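Local coordinates for protein acetylornithine aminotransferase (Aquifex aeolicus, PDB 2EH6) that transfers the 5-amino group of N(2)-acetyl-L-ornithine to 2-oxoglutarate with pyridoxal 5'-phosphate as cofactor, a step of arginine biosynthesis carried out by a homodimer, at residues A[304-309]-A[369-374]; A[334-337]-A[342-345]. All blocks are in the same frame, centred on the assembly; numbering follows the deposited sequence.

Interaction 1 of 2, residues A[304-309]-A[369-374]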
ATOM      1  N   GLU A 304      29.358  18.590   7.678  1.00 38.35           N
ATOM      2  CA  GLU A 304      30.404  19.395   8.296  1.00 40.98           C
ATOM      3  C   GLU A 304      29.865  20.682   8.913  1.00 40.12           C
ATOM      4  O   GLU A 304      30.280  21.073  10.004  1.00 39.49           O
ATOM      5  CB  GLU A 304      31.500  19.722   7.279  1.00 43.51           C
ATOM      6  CG  GLU A 304      32.337  18.513   6.893  1.00 49.65           C
ATOM      7  CD  GLU A 304      32.866  17.763   8.111  1.00 52.66           C
ATOM      8  OE1 GLU A 304      33.586  18.378   8.932  1.00 52.62           O
ATOM      9  OE2 GLU A 304      32.556  16.558   8.246  1.00 54.47           O
ATOM     10  N   LYS A 305      28.942  21.339   8.215  1.00 39.60           N
ATOM     11  CA  LYS A 305      28.354  22.575   8.721  1.00 39.19           C
ATOM     12  C   LYS A 305      27.551  22.292   9.988  1.00 39.32           C
ATOM     13  O   LYS A 305      27.537  23.098  10.918  1.00 38.46           O
ATOM     14  CB  LYS A 305      27.448  23.210   7.661  1.00 41.10           C
ATOM     15  CG  LYS A 305      28.177  23.632   6.394  1.00 42.79           C
ATOM     16  CD  LYS A 305      29.302  24.612   6.709  1.00 45.72           C
ATOM     17  CE  LYS A 305      30.083  24.978   5.463  1.00 47.65           C
ATOM     18  NZ  LYS A 305      31.142  25.990   5.737  1.00 50.11           N
ATOM     19  N   LEU A 306      26.878  21.146  10.019  1.00 39.23           N
ATOM     20  CA  LEU A 306      26.094  20.764  11.185  1.00 39.17           C
ATOM     21  C   LEU A 306      27.024  20.585  12.376  1.00 39.96           C
ATOM     22  O   LEU A 306      26.701  20.993  13.492  1.00 40.19           O
ATOM     23  CB  LEU A 306      25.328  19.466  10.915  1.00 38.48           C
ATOM     24  CG  LEU A 306      24.128  19.578   9.969  1.00 37.50           C
ATOM     25  CD1 LEU A 306      23.525  18.204   9.734  1.00 37.54           C
ATOM     26  CD2 LEU A 306      23.090  20.517  10.572  1.00 38.74           C
ATOM     27  N   LYS A 307      28.179  19.970  12.138  1.00 41.03           N
ATOM     28  CA  LYS A 307      29.159  19.767  13.202  1.00 43.26           C
ATOM     29  C   LYS A 307      29.657  21.122  13.695  1.00 44.22           C
ATOM     30  O   LYS A 307      29.887  21.316  14.889  1.00 44.53           O
ATOM     31  CB  LYS A 307      30.349  18.950  12.689  1.00 44.06           C
ATOM     32  CG  LYS A 307      30.061  17.478  12.457  1.00 45.33           C
ATOM     33  CD  LYS A 307      31.259  16.783  11.816  1.00 47.08           C
ATOM     34  CE  LYS A 307      31.000  15.294  11.625  1.00 47.67           C
ATOM     35  NZ  LYS A 307      32.061  14.635  10.811  1.00 49.88           N
ATOM     36  N   GLU A 308      29.813  22.056  12.762  1.00 45.43           N
ATOM     37  CA  GLU A 308      30.294  23.398  13.072  1.00 46.35           C
ATOM     38  C   GLU A 308      29.403  24.178  14.030  1.00 47.15           C
ATOM     39  O   GLU A 308      29.883  25.047  14.758  1.00 47.17           O
ATOM     40  CB  GLU A 308      30.475  24.192  11.781  1.00 47.30           C
ATOM     41  CG  GLU A 308      31.803  23.946  11.089  1.00 49.68           C
ATOM     42  CD  GLU A 308      31.837  24.513   9.685  1.00 50.74           C
ATOM     43  OE1 GLU A 308      31.286  25.615   9.470  1.00 52.45           O
ATOM     44  OE2 GLU A 308      32.424  23.859   8.798  1.00 51.74           O
ATOM     45  N   LEU A 309      28.110  23.877  14.028  1.00 46.51           N
ATOM     46  CA  LEU A 309      27.184  24.568  14.916  1.00 46.81           C
ATOM     47  C   LEU A 309      27.543  24.294  16.375  1.00 46.93           C
ATOM     48  O   LEU A 309      27.266  25.108  17.257  1.00 46.91           O
ATOM     49  CB  LEU A 309      25.749  24.109  14.645  1.00 46.17           C
ATOM     50  CG  LEU A 309      25.176  24.422  13.257  1.00 46.93           C
ATOM     51  CD1 LEU A 309      23.818  23.753  13.109  1.00 46.72           C
ATOM     52  CD2 LEU A 309      25.058  25.930  13.069  1.00 46.92           C
ATOM     53  N   SER A 369      21.939  28.587   8.481  1.00 36.92           N
ATOM     54  CA  SER A 369      21.751  29.895   9.095  1.00 38.46           C
ATOM     55  C   SER A 369      20.563  29.867  10.057  1.00 38.47           C
ATOM     56  O   SER A 369      20.658  30.334  11.195  1.00 39.56           O
ATOM     57  CB  SER A 369      21.525  30.956   8.013  1.00 39.82           C
ATOM     58  OG  SER A 369      21.482  32.257   8.575  1.00 45.27           O
ATOM     59  N   VAL A 370      19.445  29.315   9.600  1.00 37.70           N
ATOM     60  CA  VAL A 370      18.248  29.220  10.428  1.00 36.78           C
ATOM     61  C   VAL A 370      18.526  28.391  11.677  1.00 38.02           C
ATOM     62  O   VAL A 370      18.099  28.739  12.779  1.00 38.31           O
ATOM     63  CB  VAL A 370      17.085  28.577   9.651  1.00 35.33           C
ATOM     64  CG1 VAL A 370      15.933  28.268  10.594  1.00 35.10           C
ATOM     65  CG2 VAL A 370      16.627  29.515   8.542  1.00 34.04           C
ATOM     66  N   LEU A 371      19.241  27.286  11.497  1.00 38.12           N
ATOM     67  CA  LEU A 371      19.585  26.412  12.610  1.00 37.96           C
ATOM     68  C   LEU A 371      20.459  27.144  13.624  1.00 38.57           C
ATOM     69  O   LEU A 371      20.257  27.032  14.834  1.00 37.49           O
ATOM     70  CB  LEU A 371      20.313  25.170  12.092  1.00 36.79           C
ATOM     71  CG  LEU A 371      19.451  24.204  11.279  1.00 36.92           C
ATOM     72  CD1 LEU A 371      20.315  23.081  10.722  1.00 36.84           C
ATOM     73  CD2 LEU A 371      18.353  23.645  12.163  1.00 36.13           C
ATOM     74  N   ARG A 372      21.435  27.894  13.121  1.00 40.68           N
ATOM     75  CA  ARG A 372      22.333  28.646  13.987  1.00 41.07           C
ATOM     76  C   ARG A 372      21.530  29.627  14.837  1.00 42.09           C
ATOM     77  O   ARG A 372      21.817  29.822  16.019  1.00 40.37           O
ATOM     78  CB  ARG A 372      23.367  29.406  13.146  1.00 43.34           C
ATOM     79  CG  ARG A 372      24.424  30.154  13.962  1.00 45.63           C
ATOM     80  CD  ARG A 372      25.504  30.739  13.060  1.00 47.34           C
ATOM     81  NE  ARG A 372      26.653  31.268  13.804  1.00 49.76           N
ATOM     82  CZ  ARG A 372      26.685  32.445  14.426  1.00 50.27           C
ATOM     83  NH1 ARG A 372      25.628  33.247  14.410  1.00 49.92           N
ATOM     84  NH2 ARG A 372      27.788  32.831  15.059  1.00 50.00           N
ATOM     85  N   GLU A 373      20.509  30.231  14.238  1.00 42.77           N
ATOM     86  CA  GLU A 373      19.684  31.200  14.948  1.00 44.74           C
ATOM     87  C   GLU A 373      18.674  30.621  15.937  1.00 45.46           C
ATOM     88  O   GLU A 373      18.242  31.322  16.852  1.00 48.15           O
ATOM     89  CB  GLU A 373      18.947  32.099  13.948  1.00 44.79           C
ATOM     90  CG  GLU A 373      19.855  33.032  13.164  1.00 44.34           C
ATOM     91  CD  GLU A 373      20.685  33.942  14.065  1.00 46.99           C
ATOM     92  OE1 GLU A 373      20.090  34.719  14.844  1.00 46.21           O
ATOM     93  OE2 GLU A 373      21.933  33.876  13.995  1.00 46.00           O
ATOM     94  N   ILE A 374      18.298  29.355  15.777  1.00 45.34           N
ATOM     95  CA  ILE A 374      17.312  28.765  16.681  1.00 45.43           C
ATOM     96  C   ILE A 374      17.855  27.779  17.710  1.00 46.49           C
ATOM     97  O   ILE A 374      17.318  27.669  18.810  1.00 48.30           O
ATOM     98  CB  ILE A 374      16.176  28.055  15.898  1.00 44.46           C
ATOM     99  CG1 ILE A 374      16.718  26.815  15.188  1.00 42.82           C
ATOM    100  CG2 ILE A 374      15.554  29.020  14.896  1.00 44.39           C
ATOM    101  CD1 ILE A 374      15.648  26.011  14.465  1.00 42.52           C
TER
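Leu309 and Arg372 bring the two backbones closest, with Leu309 CA 6.4 Å from Arg372 CA, where the C-terminal part of the long helix 275-308 runs in roughly the same sense as the last turns of helix 361-374. The contact is carried by leucine methyls. Leu309 forks over the second helix: its CD1 rests on Leu371 CB at 3.9 Å, the two side chains crossing at about a right angle, while its CD2 lies 3.9 Å from Arg372 CB. One turn earlier, Leu306 CD2 meets Leu371 CD1 at 3.8 Å, and both leucines also touch Phe353 of strand 350-353, so this pair faces the sheet beneath the helices. Arg372 gives only the root of its chain. With CG anti to the backbone N (chi1 -176°) and the chain extended as far as NE, its guanidinium is carried outwards, its edge facing Glu373 OE2 across a long salt bridge. Lys307 NZ likewise reaches Glu304 OE2 of its own helix at 3.2 Å. No hydrogen bond or salt bridge joins the segments, which associate here by apolar fit alone, while the charged groups that pair do so within their own segments.

Interaction 2 of 2, residues A[334-337]-A[342-345]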
ATOM      1  N   LEU A 334       9.016  23.802  15.332  1.00 38.88           N
ATOM      2  CA  LEU A 334       8.102  24.936  15.204  1.00 39.28           C
ATOM      3  C   LEU A 334       8.850  26.234  14.914  1.00 38.66           C
ATOM      4  O   LEU A 334       8.459  27.002  14.033  1.00 39.09           O
ATOM      5  CB  LEU A 334       7.269  25.098  16.478  1.00 40.50           C
ATOM      6  CG  LEU A 334       6.185  24.049  16.722  1.00 40.26           C
ATOM      7  CD1 LEU A 334       5.464  24.349  18.030  1.00 42.89           C
ATOM      8  CD2 LEU A 334       5.201  24.060  15.562  1.00 42.86           C
ATOM      9  N   LYS A 335       9.929  26.477  15.651  1.00 39.12           N
ATOM     10  CA  LYS A 335      10.718  27.687  15.450  1.00 38.53           C
ATOM     11  C   LYS A 335      11.284  27.737  14.038  1.00 38.16           C
ATOM     12  O   LYS A 335      11.281  28.789  13.398  1.00 37.41           O
ATOM     13  CB  LYS A 335      11.854  27.757  16.476  1.00 41.62           C
ATOM     14  CG  LYS A 335      11.373  27.981  17.906  1.00 43.68           C
ATOM     15  CD  LYS A 335      12.511  27.917  18.913  1.00 46.43           C
ATOM     16  CE  LYS A 335      12.002  28.165  20.332  1.00 47.80           C
ATOM     17  NZ  LYS A 335      13.077  28.031  21.359  1.00 50.25           N
ATOM     18  N   ALA A 336      11.769  26.599  13.549  1.00 36.00           N
ATOM     19  CA  ALA A 336      12.325  26.545  12.203  1.00 35.84           C
ATOM     20  C   ALA A 336      11.207  26.797  11.195  1.00 35.37           C
ATOM     21  O   ALA A 336      11.386  27.512  10.204  1.00 34.59           O
ATOM     22  CB  ALA A 336      12.971  25.182  11.954  1.00 34.94           C
ATOM     23  N   LEU A 337      10.049  26.204  11.461  1.00 35.65           N
ATOM     24  CA  LEU A 337       8.891  26.357  10.592  1.00 37.02           C
ATOM     25  C   LEU A 337       8.563  27.840  10.438  1.00 38.77           C
ATOM     26  O   LEU A 337       8.397  28.344   9.326  1.00 38.02           O
ATOM     27  CB  LEU A 337       7.694  25.619  11.193  1.00 37.91           C
ATOM     28  CG  LEU A 337       6.365  25.668  10.435  1.00 38.56           C
ATOM     29  CD1 LEU A 337       6.511  24.989   9.084  1.00 38.09           C
ATOM     30  CD2 LEU A 337       5.286  24.979  11.260  1.00 39.20           C
ATOM     31  N   LEU A 342      11.623  23.700   6.969  1.00 32.11           N
ATOM     32  CA  LEU A 342      10.973  22.468   7.389  1.00 32.05           C
ATOM     33  C   LEU A 342      12.008  21.434   7.810  1.00 32.79           C
ATOM     34  O   LEU A 342      12.807  20.969   6.985  1.00 30.10           O
ATOM     35  CB  LEU A 342      10.135  21.879   6.251  1.00 31.45           C
ATOM     36  CG  LEU A 342       9.051  22.740   5.602  1.00 32.09           C
ATOM     37  CD1 LEU A 342       8.369  21.932   4.501  1.00 33.19           C
ATOM     38  CD2 LEU A 342       8.043  23.179   6.649  1.00 31.51           C
ATOM     39  N   ILE A 343      12.002  21.091   9.095  1.00 31.50           N
ATOM     40  CA  ILE A 343      12.903  20.079   9.624  1.00 30.62           C
ATOM     41  C   ILE A 343      12.033  19.081  10.386  1.00 32.31           C
ATOM     42  O   ILE A 343      10.845  19.331  10.613  1.00 31.94           O
ATOM     43  CB  ILE A 343      13.983  20.680  10.567  1.00 31.18           C
ATOM     44  CG1 ILE A 343      13.326  21.480  11.697  1.00 30.64           C
ATOM     45  CG2 ILE A 343      14.933  21.563   9.773  1.00 28.72           C
ATOM     46  CD1 ILE A 343      14.327  22.116  12.650  1.00 32.73           C
ATOM     47  N   ASN A 344      12.617  17.953  10.774  1.00 32.05           N
ATOM     48  CA  ASN A 344      11.872  16.921  11.483  1.00 32.20           C
ATOM     49  C   ASN A 344      12.520  16.521  12.805  1.00 33.26           C
ATOM     50  O   ASN A 344      13.736  16.586  12.960  1.00 34.30           O
ATOM     51  CB  ASN A 344      11.717  15.697  10.575  1.00 30.27           C
ATOM     52  CG  ASN A 344      10.999  14.549  11.253  1.00 31.86           C
ATOM     53  OD1 ASN A 344      11.621  13.566  11.657  1.00 32.24           O
ATOM     54  ND2 ASN A 344       9.682  14.668  11.384  1.00 29.02           N
ATOM     55  N   CYS A 345      11.691  16.125  13.763  1.00 34.91           N
ATOM     56  CA  CYS A 345      12.170  15.703  15.072  1.00 36.31           C
ATOM     57  C   CYS A 345      11.737  14.265  15.298  1.00 37.08           C
ATOM     58  O   CYS A 345      10.551  13.947  15.219  1.00 35.41           O
ATOM     59  CB  CYS A 345      11.587  16.599  16.166  1.00 37.62           C
ATOM     60  SG  CYS A 345      11.997  16.121  17.882  1.00 41.44           S
TER
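Ala336 and Leu337, neighbours on helix 330-338, meet Ile343 and Leu342 of the segment that follows, a helix-turn-strand unit in the C-terminal part of this fold type I aminotransferase. The helix packs against strand 341-346 of the mixed sheet, with Ile343 at the break in that strand, and each of its two residues takes one partner. Ala336 directs its methyl at the strand, where it lies alongside the ethyl arm of Ile343: Ala336 CB is 3.4 Å from Ile343 CD1 and 3.7 Å from Ile343 CG1. A chi1 of 55° tucks CG1 in between the two backbone branches, and CD1 extends from there to the helix. Ile343 also packs on Leu351 and Phe353 of the neighbouring strand 350-353.

Leu342 behaves differently. Its CB starts off away from the helix, but one branch returns: CD2 turns back towards Leu337 while CD1 continues outwards. Leu337, with CG anti to the backbone N (chi1 179°), brings its own CD1 to meet it, and the two side chains approach at a slant. Both leucines also touch Tyr30 of strand 29-32, and Leu342 packs on Tyr67 of the second subunit, which places this end of the contact at the dimer interface. Further along, Cys345 forms a disulfide with Cys329, just ahead of the helix, giving the unit a covalent tie. Leu337 CD1 and Leu342 CD2 are 3.4 Å apart, as close as Ala336 CB and Ile343 CD1, both pairs inside the usual methyl separation.

How the interactions relate
Both interactions are apolar and belong to the layer of C-terminal helices lying against one mixed sheet, but they differ in depth. Interaction 1 joins two helices at the outer side of the domain, where buried Leu306 and Leu371 give way to partly exposed Leu309 and exposed Arg372; interaction 2 joins a helix to a strand, is buried, and reaches the second subunit through Leu342. Phe353 is touched from both, by Leu306 and Leu371 in the first and by Ile343 in the second. The two also meet directly, Ile374 CD1 lying 3.8 Å from Ala336 CB. Along the chain, interaction 2 is nested inside the loop closed by interaction 1, and the centres are about 13 Å apart.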